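Chitin oligosaccahride binding protein NagB1 (Paenibacillus sp. FPU-7, PDB 7EHP) binds chitin oligosaccharides, namely N,N'-diacetylchitobiose and N,N',N''-triacetylchitotriose, probably as the solute-binding component of a bacterial sugar uptake system. Local coordinates at residues A[26-31]-A[304-309]; A[122-127]-A[338-343]; A[171-176]-A[277-282]; A[209-214]-A[370-375]. One frame throughout, in Å; residues are numbered along the deposited sequence.

Interaction 1: A[26-31]-A[304-309]; sequences QRMEAA and IKIMYS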
loop_
_atom_site.group_PDB
_atom_site.type_symbol
_atom_site.label_atom_id
_atom_site.label_comp_id
_atom_site.label_asym_id
_atom_site.label_seq_id
_atom_site.Cartn_x
_atom_site.Cartn_y
_atom_site.Cartn_z
ATOM N N GLN A 26 -12.660 -6.977 -22.167
ATOM C CA GLN A 26 -13.707 -7.568 -23.029
ATOM C C GLN A 26 -15.131 -7.297 -22.592
ATOM O O GLN A 26 -15.964 -7.050 -23.472
ATOM C CB GLN A 26 -13.646 -9.070 -23.280
ATOM C CG GLN A 26 -13.401 -10.082 -22.117
ATOM C CD GLN A 26 -13.956 -11.394 -22.659
ATOM O OE1 GLN A 26 -14.968 -11.290 -23.488
ATOM N NE2 GLN A 26 -13.299 -12.593 -22.469
ATOM N N ARG A 27 -15.470 -7.386 -21.301
ATOM C CA ARG A 27 -16.887 -7.223 -20.984
ATOM C C ARG A 27 -17.332 -5.803 -21.281
ATOM O O ARG A 27 -18.449 -5.588 -21.764
ATOM C CB ARG A 27 -17.104 -7.617 -19.546
ATOM C CG ARG A 27 -17.158 -9.096 -19.334
ATOM C CD ARG A 27 -17.793 -9.330 -17.997
ATOM N NE ARG A 27 -17.199 -10.450 -17.301
ATOM C CZ ARG A 27 -17.635 -10.901 -16.128
ATOM N NH1 ARG A 27 -18.672 -10.307 -15.527
ATOM N NH2 ARG A 27 -17.029 -11.943 -15.560
ATOM N N MET A 28 -16.447 -4.827 -21.042
ATOM C CA MET A 28 -16.748 -3.457 -21.444
ATOM C C MET A 28 -16.947 -3.374 -22.950
ATOM O O MET A 28 -17.869 -2.709 -23.425
ATOM C CB MET A 28 -15.615 -2.524 -21.033
ATOM C CG MET A 28 -15.516 -2.253 -19.536
ATOM S SD MET A 28 -13.820 -1.742 -19.162
ATOM C CE MET A 28 -13.661 -0.169 -19.995
ATOM N N GLU A 29 -16.087 -4.055 -23.716
ATOM C CA GLU A 29 -16.187 -3.980 -25.171
ATOM C C GLU A 29 -17.491 -4.600 -25.665
ATOM O O GLU A 29 -18.151 -4.055 -26.560
ATOM C CB GLU A 29 -14.960 -4.642 -25.801
ATOM C CG GLU A 29 -13.726 -3.742 -25.728
ATOM C CD GLU A 29 -12.425 -4.455 -26.064
ATOM O OE1 GLU A 29 -12.413 -5.703 -26.096
ATOM O OE2 GLU A 29 -11.415 -3.753 -26.315
ATOM N N ALA A 30 -17.898 -5.720 -25.072
ATOM C CA ALA A 30 -19.159 -6.346 -25.454
ATOM C C ALA A 30 -20.355 -5.462 -25.116
ATOM O O ALA A 30 -21.377 -5.521 -25.796
ATOM C CB ALA A 30 -19.286 -7.698 -24.762
ATOM N N ALA A 31 -20.248 -4.649 -24.069
ATOM C CA ALA A 31 -21.352 -3.789 -23.662
ATOM C C ALA A 31 -21.479 -2.556 -24.545
ATOM O O ALA A 31 -22.591 -2.062 -24.751
ATOM C CB ALA A 31 -21.168 -3.367 -22.199
ATOM N N ILE A 304 -16.838 0.637 -14.097
ATOM C CA ILE A 304 -17.274 0.717 -12.705
ATOM C C ILE A 304 -18.244 -0.408 -12.381
ATOM O O ILE A 304 -18.119 -1.084 -11.350
ATOM C CB ILE A 304 -17.888 2.099 -12.434
ATOM C CG1 ILE A 304 -16.797 3.164 -12.487
ATOM C CG2 ILE A 304 -18.593 2.109 -11.087
ATOM C CD1 ILE A 304 -17.327 4.572 -12.399
ATOM N N LYS A 305 -19.208 -0.650 -13.268
ATOM C CA LYS A 305 -20.222 -1.662 -12.994
ATOM C C LYS A 305 -19.603 -3.048 -12.875
ATOM O O LYS A 305 -20.035 -3.858 -12.049
ATOM C CB LYS A 305 -21.292 -1.636 -14.089
ATOM C CG LYS A 305 -22.503 -2.467 -13.738
ATOM C CD LYS A 305 -23.659 -2.187 -14.674
ATOM C CE LYS A 305 -24.672 -3.320 -14.593
ATOM N NZ LYS A 305 -25.704 -3.245 -15.656
ATOM N N ILE A 306 -18.579 -3.336 -13.678
ATOM C CA ILE A 306 -17.979 -4.664 -13.643
ATOM C C ILE A 306 -16.952 -4.772 -12.512
ATOM O O ILE A 306 -17.012 -5.692 -11.685
ATOM C CB ILE A 306 -17.368 -4.997 -15.019
ATOM C CG1 ILE A 306 -18.466 -4.963 -16.090
ATOM C CG2 ILE A 306 -16.693 -6.357 -15.008
ATOM C CD1 ILE A 306 -17.986 -4.551 -17.480
ATOM N N MET A 307 -16.005 -3.830 -12.439
ATOM C CA MET A 307 -14.945 -3.936 -11.427
ATOM C C MET A 307 -15.515 -3.879 -10.013
ATOM O O MET A 307 -15.140 -4.673 -9.142
ATOM C CB MET A 307 -13.911 -2.827 -11.634
ATOM C CG MET A 307 -12.823 -2.722 -10.541
ATOM S SD MET A 307 -11.777 -4.191 -10.431
ATOM C CE MET A 307 -10.442 -3.759 -11.537
ATOM N N TYR A 308 -16.428 -2.951 -9.765
ATOM C CA TYR A 308 -16.942 -2.722 -8.421
ATOM C C TYR A 308 -18.234 -3.515 -8.237
ATOM O O TYR A 308 -19.327 -2.983 -8.054
ATOM C CB TYR A 308 -17.125 -1.233 -8.181
ATOM C CG TYR A 308 -15.828 -0.489 -8.345
ATOM C CD1 TYR A 308 -14.886 -0.484 -7.324
ATOM C CD2 TYR A 308 -15.541 0.202 -9.521
ATOM C CE1 TYR A 308 -13.678 0.175 -7.471
ATOM C CE2 TYR A 308 -14.337 0.867 -9.679
ATOM C CZ TYR A 308 -13.412 0.854 -8.644
ATOM O OH TYR A 308 -12.221 1.519 -8.775
ATOM N N SER A 309 -18.069 -4.827 -8.274
ATOM C CA SER A 309 -19.161 -5.767 -8.135
ATOM C C SER A 309 -18.731 -6.842 -7.157
ATOM O O SER A 309 -17.538 -7.076 -6.946
ATOM C CB SER A 309 -19.522 -6.419 -9.481
ATOM O OG SER A 309 -18.480 -7.322 -9.856
#

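Interaction 2: A[122-127]-A[338-343]; sequences VFYNKQ and IREMIQ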
loop_
_atom_site.group_PDB
_atom_site.type_symbol
_atom_site.label_atom_id
_atom_site.label_comp_id
_atom_site.label_asym_id
_atom_site.label_seq_id
_atom_site.Cartn_x
_atom_site.Cartn_y
_atom_site.Cartn_z
ATOM N N VAL A 122 3.262 -7.822 9.461
ATOM C CA VAL A 122 4.361 -8.768 9.386
ATOM C C VAL A 122 3.809 -10.099 8.912
ATOM O O VAL A 122 3.020 -10.740 9.618
ATOM C CB VAL A 122 5.072 -8.907 10.738
ATOM C CG1 VAL A 122 6.296 -9.801 10.609
ATOM C CG2 VAL A 122 5.440 -7.521 11.271
ATOM N N PHE A 123 4.211 -10.503 7.706
ATOM C CA PHE A 123 4.079 -11.889 7.298
ATOM C C PHE A 123 5.118 -12.730 8.025
ATOM O O PHE A 123 6.253 -12.291 8.240
ATOM C CB PHE A 123 4.261 -12.023 5.784
ATOM C CG PHE A 123 3.134 -11.404 4.971
ATOM C CD1 PHE A 123 3.082 -10.032 4.773
ATOM C CD2 PHE A 123 2.145 -12.195 4.402
ATOM C CE1 PHE A 123 2.068 -9.448 4.044
ATOM C CE2 PHE A 123 1.119 -11.614 3.655
ATOM C CZ PHE A 123 1.099 -10.236 3.478
ATOM N N TYR A 124 4.759 -13.960 8.390
ATOM C CA TYR A 124 5.776 -14.788 9.023
ATOM C C TYR A 124 5.617 -16.243 8.611
ATOM O O TYR A 124 4.571 -16.672 8.116
ATOM C CB TYR A 124 5.752 -14.628 10.554
ATOM C CG TYR A 124 4.610 -15.329 11.260
ATOM C CD1 TYR A 124 3.284 -14.865 11.142
ATOM C CD2 TYR A 124 4.859 -16.434 12.074
ATOM C CE1 TYR A 124 2.249 -15.506 11.798
ATOM C CE2 TYR A 124 3.833 -17.079 12.737
ATOM C CZ TYR A 124 2.538 -16.616 12.598
ATOM O OH TYR A 124 1.538 -17.269 13.274
ATOM N N ASN A 125 6.696 -16.995 8.798
ATOM C CA ASN A 125 6.738 -18.408 8.455
ATOM C C ASN A 125 6.515 -19.213 9.737
ATOM O O ASN A 125 7.386 -19.259 10.614
ATOM C CB ASN A 125 8.068 -18.745 7.783
ATOM C CG ASN A 125 8.163 -20.197 7.363
ATOM O OD1 ASN A 125 7.584 -21.072 8.001
ATOM N ND2 ASN A 125 8.898 -20.459 6.273
ATOM N N LYS A 126 5.346 -19.856 9.827
ATOM C CA LYS A 126 4.988 -20.634 11.012
ATOM C C LYS A 126 5.953 -21.789 11.246
ATOM O O LYS A 126 6.184 -22.181 12.398
ATOM C CB LYS A 126 3.558 -21.169 10.865
ATOM C CG LYS A 126 2.429 -20.142 11.034
ATOM C CD LYS A 126 1.140 -20.684 10.399
ATOM C CE LYS A 126 -0.106 -20.204 11.111
ATOM N NZ LYS A 126 -0.090 -18.747 11.330
ATOM N N GLN A 127 6.529 -22.351 10.177
ATOM C CA GLN A 127 7.455 -23.467 10.358
ATOM C C GLN A 127 8.835 -23.001 10.823
ATOM O O GLN A 127 9.499 -23.721 11.587
ATOM C CB GLN A 127 7.559 -24.285 9.065
ATOM C CG GLN A 127 8.769 -25.224 8.986
ATOM C CD GLN A 127 8.724 -26.384 9.986
ATOM O OE1 GLN A 127 7.655 -26.920 10.305
ATOM N NE2 GLN A 127 9.896 -26.770 10.489
ATOM N N ILE A 338 -5.355 -15.065 5.302
ATOM C CA ILE A 338 -6.400 -14.084 5.053
ATOM C C ILE A 338 -7.264 -13.889 6.290
ATOM O O ILE A 338 -7.619 -12.754 6.621
ATOM C CB ILE A 338 -7.244 -14.486 3.829
ATOM C CG1 ILE A 338 -6.367 -14.648 2.581
ATOM C CG2 ILE A 338 -8.332 -13.443 3.577
ATOM C CD1 ILE A 338 -5.560 -13.427 2.205
ATOM N N ARG A 339 -7.633 -14.979 6.987
ATOM C CA ARG A 339 -8.323 -14.806 8.266
ATOM C C ARG A 339 -7.462 -13.966 9.194
ATOM O O ARG A 339 -7.944 -13.022 9.838
ATOM C CB ARG A 339 -8.613 -16.136 8.983
ATOM C CG ARG A 339 -9.839 -17.013 8.644
ATOM C CD ARG A 339 -11.131 -16.364 9.202
ATOM N NE ARG A 339 -12.213 -17.290 9.575
ATOM C CZ ARG A 339 -13.124 -17.777 8.741
ATOM N NH1 ARG A 339 -14.082 -18.600 9.179
ATOM N NH2 ARG A 339 -13.000 -17.548 7.443
ATOM N N GLU A 340 -6.175 -14.317 9.278
ATOM C CA GLU A 340 -5.260 -13.642 10.188
ATOM C C GLU A 340 -5.139 -12.160 9.855
ATOM O O GLU A 340 -4.990 -11.337 10.759
ATOM C CB GLU A 340 -3.900 -14.345 10.158
ATOM C CG GLU A 340 -3.927 -15.711 10.830
ATOM C CD GLU A 340 -2.588 -16.432 10.804
ATOM O OE1 GLU A 340 -1.542 -15.773 10.630
ATOM O OE2 GLU A 340 -2.579 -17.671 10.969
ATOM N N MET A 341 -5.234 -11.796 8.573
ATOM C CA MET A 341 -5.239 -10.381 8.201
ATOM C C MET A 341 -6.550 -9.691 8.561
ATOM O O MET A 341 -6.540 -8.542 9.012
ATOM C CB MET A 341 -4.985 -10.232 6.710
ATOM C CG MET A 341 -3.565 -10.426 6.305
ATOM S SD MET A 341 -3.514 -10.512 4.508
ATOM C CE MET A 341 -1.831 -10.174 4.322
ATOM N N ILE A 342 -7.693 -10.344 8.314
ATOM C CA ILE A 342 -8.978 -9.765 8.712
ATOM C C ILE A 342 -9.049 -9.647 10.227
ATOM O O ILE A 342 -9.497 -8.631 10.777
ATOM C CB ILE A 342 -10.140 -10.609 8.153
ATOM C CG1 ILE A 342 -10.249 -10.422 6.645
ATOM C CG2 ILE A 342 -11.456 -10.219 8.826
ATOM C CD1 ILE A 342 -10.343 -8.955 6.236
ATOM N N GLN A 343 -8.600 -10.690 10.920
ATOM C CA GLN A 343 -8.402 -10.661 12.362
ATOM C C GLN A 343 -7.592 -9.437 12.784
ATOM O O GLN A 343 -8.037 -8.633 13.610
ATOM C CB GLN A 343 -7.709 -11.967 12.756
ATOM C CG GLN A 343 -7.359 -12.204 14.198
ATOM C CD GLN A 343 -6.580 -13.516 14.361
ATOM O OE1 GLN A 343 -6.282 -14.209 13.377
ATOM N NE2 GLN A 343 -6.249 -13.859 15.599
HETATM O O HOH W 1 -0.605 -16.126 13.689
#

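Interaction 3: A[171-176]-A[277-282]; sequences MLNTLW and MINGGY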
loop_
_atom_site.group_PDB
_atom_site.type_symbol
_atom_site.label_atom_id
_atom_site.label_comp_id
_atom_site.label_asym_id
_atom_site.label_seq_id
_atom_site.Cartn_x
_atom_site.Cartn_y
_atom_site.Cartn_z
ATOM N N MET A 171 7.515 -0.351 6.867
ATOM C CA MET A 171 7.741 -0.602 8.291
ATOM C C MET A 171 8.052 0.681 9.046
ATOM O O MET A 171 7.692 0.814 10.224
ATOM C CB MET A 171 8.861 -1.624 8.490
ATOM C CG MET A 171 8.974 -2.033 9.951
ATOM S SD MET A 171 10.496 -2.855 10.415
ATOM C CE MET A 171 10.334 -4.428 9.584
ATOM N N LEU A 172 8.694 1.641 8.385
ATOM C CA LEU A 172 8.989 2.907 9.034
ATOM C C LEU A 172 7.712 3.604 9.449
ATOM O O LEU A 172 7.654 4.220 10.521
ATOM C CB LEU A 172 9.840 3.788 8.112
ATOM C CG LEU A 172 10.284 5.185 8.550
ATOM C CD1 LEU A 172 11.306 5.112 9.725
ATOM C CD2 LEU A 172 10.863 5.955 7.377
ATOM N N ASN A 173 6.669 3.501 8.632
ATOM C CA ASN A 173 5.458 4.285 8.797
ATOM C C ASN A 173 4.993 3.976 10.190
ATOM O O ASN A 173 4.673 4.816 11.022
ATOM C CB ASN A 173 4.162 3.784 8.062
ATOM C CG ASN A 173 3.240 4.936 7.827
ATOM O OD1 ASN A 173 3.831 5.952 7.525
ATOM N ND2 ASN A 173 1.996 4.954 8.541
ATOM N N THR A 174 4.862 2.644 10.297
ATOM C CA THR A 174 4.285 1.991 11.492
ATOM C C THR A 174 5.178 2.156 12.705
ATOM O O THR A 174 4.677 2.281 13.830
ATOM C CB THR A 174 4.080 0.486 11.234
ATOM O OG1 THR A 174 3.028 0.226 10.303
ATOM C CG2 THR A 174 3.820 -0.296 12.540
ATOM N N LEU A 175 6.497 2.190 12.501
ATOM C CA LEU A 175 7.365 2.371 13.655
ATOM C C LEU A 175 7.207 3.763 14.256
ATOM O O LEU A 175 7.058 3.886 15.471
ATOM C CB LEU A 175 8.815 2.089 13.270
ATOM C CG LEU A 175 9.194 0.621 13.499
ATOM C CD1 LEU A 175 10.610 0.342 12.982
ATOM C CD2 LEU A 175 9.088 0.294 14.984
ATOM N N TRP A 176 7.220 4.833 13.436
ATOM C CA TRP A 176 7.117 6.138 14.098
ATOM C C TRP A 176 5.689 6.413 14.555
ATOM O O TRP A 176 5.490 7.213 15.471
ATOM C CB TRP A 176 7.602 7.343 13.245
ATOM C CG TRP A 176 6.631 7.901 12.176
ATOM C CD1 TRP A 176 5.564 8.712 12.420
ATOM C CD2 TRP A 176 6.779 7.879 10.737
ATOM N NE1 TRP A 176 4.953 9.084 11.247
ATOM C CE2 TRP A 176 5.679 8.592 10.197
ATOM C CE3 TRP A 176 7.690 7.279 9.851
ATOM C CZ2 TRP A 176 5.468 8.725 8.818
ATOM C CZ3 TRP A 176 7.477 7.406 8.488
ATOM C CH2 TRP A 176 6.373 8.127 7.983
ATOM N N MET A 277 -2.578 -0.171 17.147
ATOM C CA MET A 277 -3.099 0.233 15.850
ATOM C C MET A 277 -2.390 -0.515 14.731
ATOM O O MET A 277 -1.304 -1.071 14.906
ATOM C CB MET A 277 -2.962 1.741 15.637
ATOM C CG MET A 277 -3.186 2.565 16.881
ATOM S SD MET A 277 -3.033 4.308 16.498
ATOM C CE MET A 277 -4.433 4.537 15.431
ATOM N N ILE A 278 -3.023 -0.525 13.567
ATOM C CA ILE A 278 -2.457 -1.166 12.391
ATOM C C ILE A 278 -2.609 -0.212 11.220
ATOM O O ILE A 278 -3.576 0.549 11.134
ATOM C CB ILE A 278 -3.113 -2.544 12.100
ATOM C CG1 ILE A 278 -2.302 -3.323 11.056
ATOM C CG2 ILE A 278 -4.577 -2.386 11.673
ATOM C CD1 ILE A 278 -2.678 -4.822 10.959
ATOM N N ASN A 279 -1.618 -0.234 10.335
ATOM C CA ASN A 279 -1.654 0.536 9.097
ATOM C C ASN A 279 -2.634 -0.119 8.117
ATOM O O ASN A 279 -2.476 -1.291 7.753
ATOM C CB ASN A 279 -0.235 0.613 8.521
ATOM C CG ASN A 279 -0.136 1.449 7.253
ATOM O OD1 ASN A 279 0.788 1.265 6.452
ATOM N ND2 ASN A 279 -1.063 2.375 7.070
ATOM N N GLY A 280 -3.647 0.624 7.699
ATOM C CA GLY A 280 -4.627 0.074 6.782
ATOM C C GLY A 280 -5.603 1.132 6.328
ATOM O O GLY A 280 -5.743 2.185 6.959
ATOM N N GLY A 281 -6.277 0.842 5.218
ATOM C CA GLY A 281 -7.292 1.751 4.728
ATOM C C GLY A 281 -7.728 1.386 3.322
ATOM O O GLY A 281 -7.420 0.308 2.812
ATOM N N TYR A 282 -8.420 2.328 2.698
ATOM C CA TYR A 282 -9.073 2.137 1.398
ATOM C C TYR A 282 -8.466 3.138 0.421
ATOM O O TYR A 282 -9.113 4.118 0.039
ATOM C CB TYR A 282 -10.591 2.331 1.520
ATOM C CG TYR A 282 -11.273 1.436 2.528
ATOM C CD1 TYR A 282 -11.184 1.687 3.894
ATOM C CD2 TYR A 282 -12.020 0.344 2.114
ATOM C CE1 TYR A 282 -11.811 0.856 4.819
ATOM C CE2 TYR A 282 -12.656 -0.481 3.026
ATOM C CZ TYR A 282 -12.550 -0.222 4.373
ATOM O OH TYR A 282 -13.176 -1.065 5.265
HETATM O O HOH W 2 0.876 -1.351 10.742
#

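Interaction 4: A[209-214]-A[370-375]; sequences TLLKKG and QELIGG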
loop_
_atom_site.group_PDB
_atom_site.type_symbol
_atom_site.label_atom_id
_atom_site.label_comp_id
_atom_site.label_asym_id
_atom_site.label_seq_id
_atom_site.Cartn_x
_atom_site.Cartn_y
_atom_site.Cartn_z
ATOM N N THR A 209 17.940 0.650 14.644
ATOM C CA THR A 209 18.419 -0.490 15.426
ATOM C C THR A 209 18.273 -1.781 14.628
ATOM O O THR A 209 19.168 -2.628 14.622
ATOM C CB THR A 209 17.660 -0.569 16.768
ATOM O OG1 THR A 209 18.120 0.456 17.667
ATOM C CG2 THR A 209 17.847 -1.927 17.439
ATOM N N LEU A 210 17.154 -1.936 13.923
ATOM C CA LEU A 210 16.979 -3.101 13.060
ATOM C C LEU A 210 18.051 -3.140 11.983
ATOM O O LEU A 210 18.562 -4.215 11.634
ATOM C CB LEU A 210 15.583 -3.067 12.426
ATOM C CG LEU A 210 14.393 -3.217 13.371
ATOM C CD1 LEU A 210 13.106 -3.309 12.542
ATOM C CD2 LEU A 210 14.527 -4.431 14.265
ATOM N N LEU A 211 18.407 -1.973 11.447
ATOM C CA LEU A 211 19.496 -1.899 10.482
ATOM C C LEU A 211 20.821 -2.281 11.135
ATOM O O LEU A 211 21.568 -3.115 10.603
ATOM C CB LEU A 211 19.553 -0.488 9.883
ATOM C CG LEU A 211 18.394 -0.053 8.953
ATOM C CD1 LEU A 211 18.476 1.448 8.593
ATOM C CD2 LEU A 211 18.374 -0.894 7.666
ATOM N N LYS A 212 21.118 -1.681 12.299
ATOM C CA LYS A 212 22.402 -1.869 12.984
ATOM C C LYS A 212 22.627 -3.310 13.421
ATOM O O LYS A 212 23.773 -3.725 13.623
ATOM C CB LYS A 212 22.481 -0.963 14.223
ATOM C CG LYS A 212 22.592 0.512 13.887
ATOM C CD LYS A 212 22.867 1.342 15.127
ATOM C CE LYS A 212 22.542 2.807 14.870
ATOM N NZ LYS A 212 22.505 3.604 16.125
ATOM N N LYS A 213 21.556 -4.068 13.629
ATOM C CA LYS A 213 21.670 -5.455 14.055
ATOM C C LYS A 213 21.575 -6.433 12.896
ATOM O O LYS A 213 21.766 -7.638 13.105
ATOM C CB LYS A 213 20.581 -5.775 15.087
ATOM C CG LYS A 213 20.934 -5.291 16.477
ATOM C CD LYS A 213 19.761 -5.425 17.415
ATOM C CE LYS A 213 20.072 -4.833 18.783
ATOM N NZ LYS A 213 21.323 -5.417 19.361
ATOM N N GLY A 214 21.295 -5.948 11.684
ATOM C CA GLY A 214 21.098 -6.854 10.573
ATOM C C GLY A 214 19.799 -7.622 10.632
ATOM O O GLY A 214 19.709 -8.712 10.068
ATOM N N GLN A 370 17.069 5.719 2.040
ATOM C CA GLN A 370 18.108 4.969 1.338
ATOM C C GLN A 370 19.498 5.399 1.790
ATOM O O GLN A 370 20.399 4.561 1.921
ATOM C CB GLN A 370 17.937 5.123 -0.166
ATOM C CG GLN A 370 16.772 4.280 -0.653
ATOM C CD GLN A 370 16.367 4.627 -2.048
ATOM O OE1 GLN A 370 16.615 5.735 -2.505
ATOM N NE2 GLN A 370 15.750 3.684 -2.745
ATOM N N GLU A 371 19.685 6.695 2.057
ATOM C CA GLU A 371 20.942 7.151 2.651
ATOM C C GLU A 371 21.139 6.570 4.045
ATOM O O GLU A 371 22.251 6.154 4.401
ATOM C CB GLU A 371 20.977 8.680 2.703
ATOM C CG GLU A 371 20.964 9.345 1.322
ATOM C CD GLU A 371 22.079 8.847 0.426
ATOM O OE1 GLU A 371 23.242 9.234 0.678
ATOM O OE2 GLU A 371 21.807 8.059 -0.513
ATOM N N LEU A 372 20.070 6.519 4.853
ATOM C CA LEU A 372 20.210 5.929 6.184
ATOM C C LEU A 372 20.536 4.445 6.093
ATOM O O LEU A 372 21.383 3.941 6.834
ATOM C CB LEU A 372 18.938 6.128 7.005
ATOM C CG LEU A 372 18.980 5.526 8.422
ATOM C CD1 LEU A 372 19.867 6.325 9.363
ATOM C CD2 LEU A 372 17.564 5.382 9.005
ATOM N N ILE A 373 19.872 3.731 5.185
ATOM C CA ILE A 373 20.146 2.310 5.008
ATOM C C ILE A 373 21.574 2.106 4.515
ATOM O O ILE A 373 22.251 1.156 4.918
ATOM C CB ILE A 373 19.112 1.689 4.051
ATOM C CG1 ILE A 373 17.722 1.680 4.697
ATOM C CG2 ILE A 373 19.541 0.276 3.655
ATOM C CD1 ILE A 373 16.544 1.431 3.696
ATOM N N GLY A 374 22.061 3.001 3.644
ATOM C CA GLY A 374 23.432 2.953 3.181
ATOM C C GLY A 374 24.456 3.523 4.146
ATOM O O GLY A 374 25.617 3.691 3.777
ATOM N N GLY A 375 24.057 3.843 5.373
ATOM C CA GLY A 375 24.966 4.427 6.344
ATOM C C GLY A 375 25.469 5.814 6.019
ATOM O O GLY A 375 26.352 6.313 6.727
#

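Interaction 1: A[26-31]-A[304-309]
Ile306, near the end of helix 294-307, drives its CD1 methyl against the last turns of helix 15-31, where Arg27 and Met28 receive it. The methyl sits 3.8 Å from CB of Arg27 and nearly as close to the backbone N of Met28, while CG of Met28 flanks it 4.0 Å from CD1 of Ile306. Because CG1 of the isoleucine lies anti to its own carbonyl carbon (chi1 -60°), the longer branch is the one that reaches the neighbouring helix. The Met28 and Ile306 chains cross at a slant, and on this inner side Ile24, Leu35 and Phe303 continue the apolar packing.

Toward the solvent side the fit is looser. The guanidinium of Arg27 stands obliquely to CG2 of Ile306, and its charge is directed past the isoleucine to a salt bridge between NH2 and Glu311 in the following helix. That helix is capped by Ser309, whose OG also donates a 2.9 Å bond to the carbonyl O of Ile306, so the residue that supplies the apolar side chain has its backbone tied into the turn behind it.

No hydrogen bond joins the two segments themselves. The contact divides the labour: aliphatic groups provide the close fit, and the arginine bridges past them to a carboxylate, which probably adds an electrostatic restraint at the exposed margin.

Interaction 2: A[122-127]-A[338-343]
Lys126 and Glu340 reach toward each other from opposite directions and form the charged part of this contact. NZ of Lys126 donates a 2.7 Å salt-bridging hydrogen bond to OE2 of Glu340, on the syn lone pair of that oxygen. The lysine reaches this point by bending at its last two torsions, whereas the glutamate chain runs out extended from the helix.

Further hydrogen bonds hold the two ends of the ion pair. The same ammonium group donates to OH of Tyr124 at 2.9 Å, so one nitrogen holds both a phenol and a carboxylate. A water lies beside Tyr124 OH and gives a weak 3.2 Å bond to OE1 of Glu340. That oxygen is gripped more directly by the backbone N of Phe264, and both ends of the carboxylate are therefore engaged, which probably fixes its rotation. Nearby, Asn125 N-caps helix 126-132, its OD1 accepting from Ile128 N and weakly from Gln127 N.

Van der Waals contact completes the set. The Tyr124 chain crosses that of Glu340 at about a right angle, with ring and carboxylate planes 30° apart and CE1 of Tyr124 4.0 Å from OE1 of Glu340. On the other side of the strand, the Phe123 ring meets the methyl end of Met341 at a slant, with Phe264 packing on both; the exact separation is doubtful in this model.

Through Glu340 and Met341, helix 336-344 is fastened to a strand-to-helix junction beside strands 237-243 and 262-265, both paired antiparallel with strand 109-125, in a mixed-sheet core consistent with the periplasmic-binding-protein fold.

Interaction 3: A[171-176]-A[277-282]
A buried water is held by Thr174 and Asn279: it lies 2.7 Å from OG1 of Thr174 and accepts a 2.8 Å hydrogen bond from the backbone N of Asn279. Helix 165-180 and strand 277-288 are thereby joined through the water; no direct hydrogen bond links the two segments.

Beside this bridge the side chains touch lightly. OG1 of Thr174 rests 3.7 Å from CB of Asn279, the two chains meeting at a slant. In the threonine, CG2 takes the place anti to the backbone N, which leaves the hydroxyl beside that nitrogen (chi1 -70°) and turned to the strand. The amide of Asn279, swung anti to its own backbone N (chi1 -177°), approaches Asn173, but the two ND2 atoms stay 4.3 Å apart, and both are donors. Asn279 ND2 instead bonds to the carbonyl O of Phe350 in the adjoining strand, which holds the amide in place.

The Asn279 side chain is about 6 Å from a bound N-acetylglucosamine unit. Its backbone N is satisfied by the water and its ND2 by the Phe350 carbonyl, so these buried polar groups are paired close to the sugar.

Interaction 4: A[209-214]-A[370-375]
Leu211 and Ile373 mark the closest backbone approach of two helix ends, their CA atoms 6.9 Å apart, and each helix finishes just beyond this point in a Schellman motif built on a glycine of positive phi, with Gly214 N returning to Leu211 O, Gly375 N to Leu372 O and Arg376 N to Glu371 O.

Leu211 carries most of the contact. Both its methyls approach CG1 of Ile373 from one side, CD1 and CD2 each 4.0 Å from that carbon, and CD1 also comes 4.0 Å from CA of Ile373. The leucine and isoleucine chains cross at about a right angle, so the forked end of one meets the flank of the other. Leu372 closes in from the preceding position: with its CG anti to the backbone N (chi1 179°), its isobutyl group swings over and brings CD2 to 4.1 Å from CD1 of Leu211. Thus CD1 of Leu211 is shared by two successive residues of helix 359-373, and no polar bond crosses between the segments.

Ile373 extends the apolar patch to Tyr207 and to Ala168 of helix 165-180, while Leu372 also touches Asp208. The result is an aliphatic junction, its centre about 22 Å from the centre of the chain, that joins the Schellman-terminated C-terminal ends of helices 198-213 and 359-373 beside helix 165-180.

How the interactions relate
Along the chain, the first segments run in the order of interactions 1 to 4, and the crossing pattern of their partners weaves distant parts of the sequence together; interaction 3 alone is nested, inside the loops closed by interactions 1 and 2. Interactions 2 and 3, with centres about 16 Å apart, share one sheet through neighbouring strands 109-125 and 277-288. Interaction 4 touches interaction 3, where Met171 SD packs 3.4 Å from Leu210 CD1. Interaction 1 lies on the other side of the chain's centre from interaction 4, about 46 Å away between centres. The set thus spans the fold from outer helix pairs to strand 277-288 near the bound sugar.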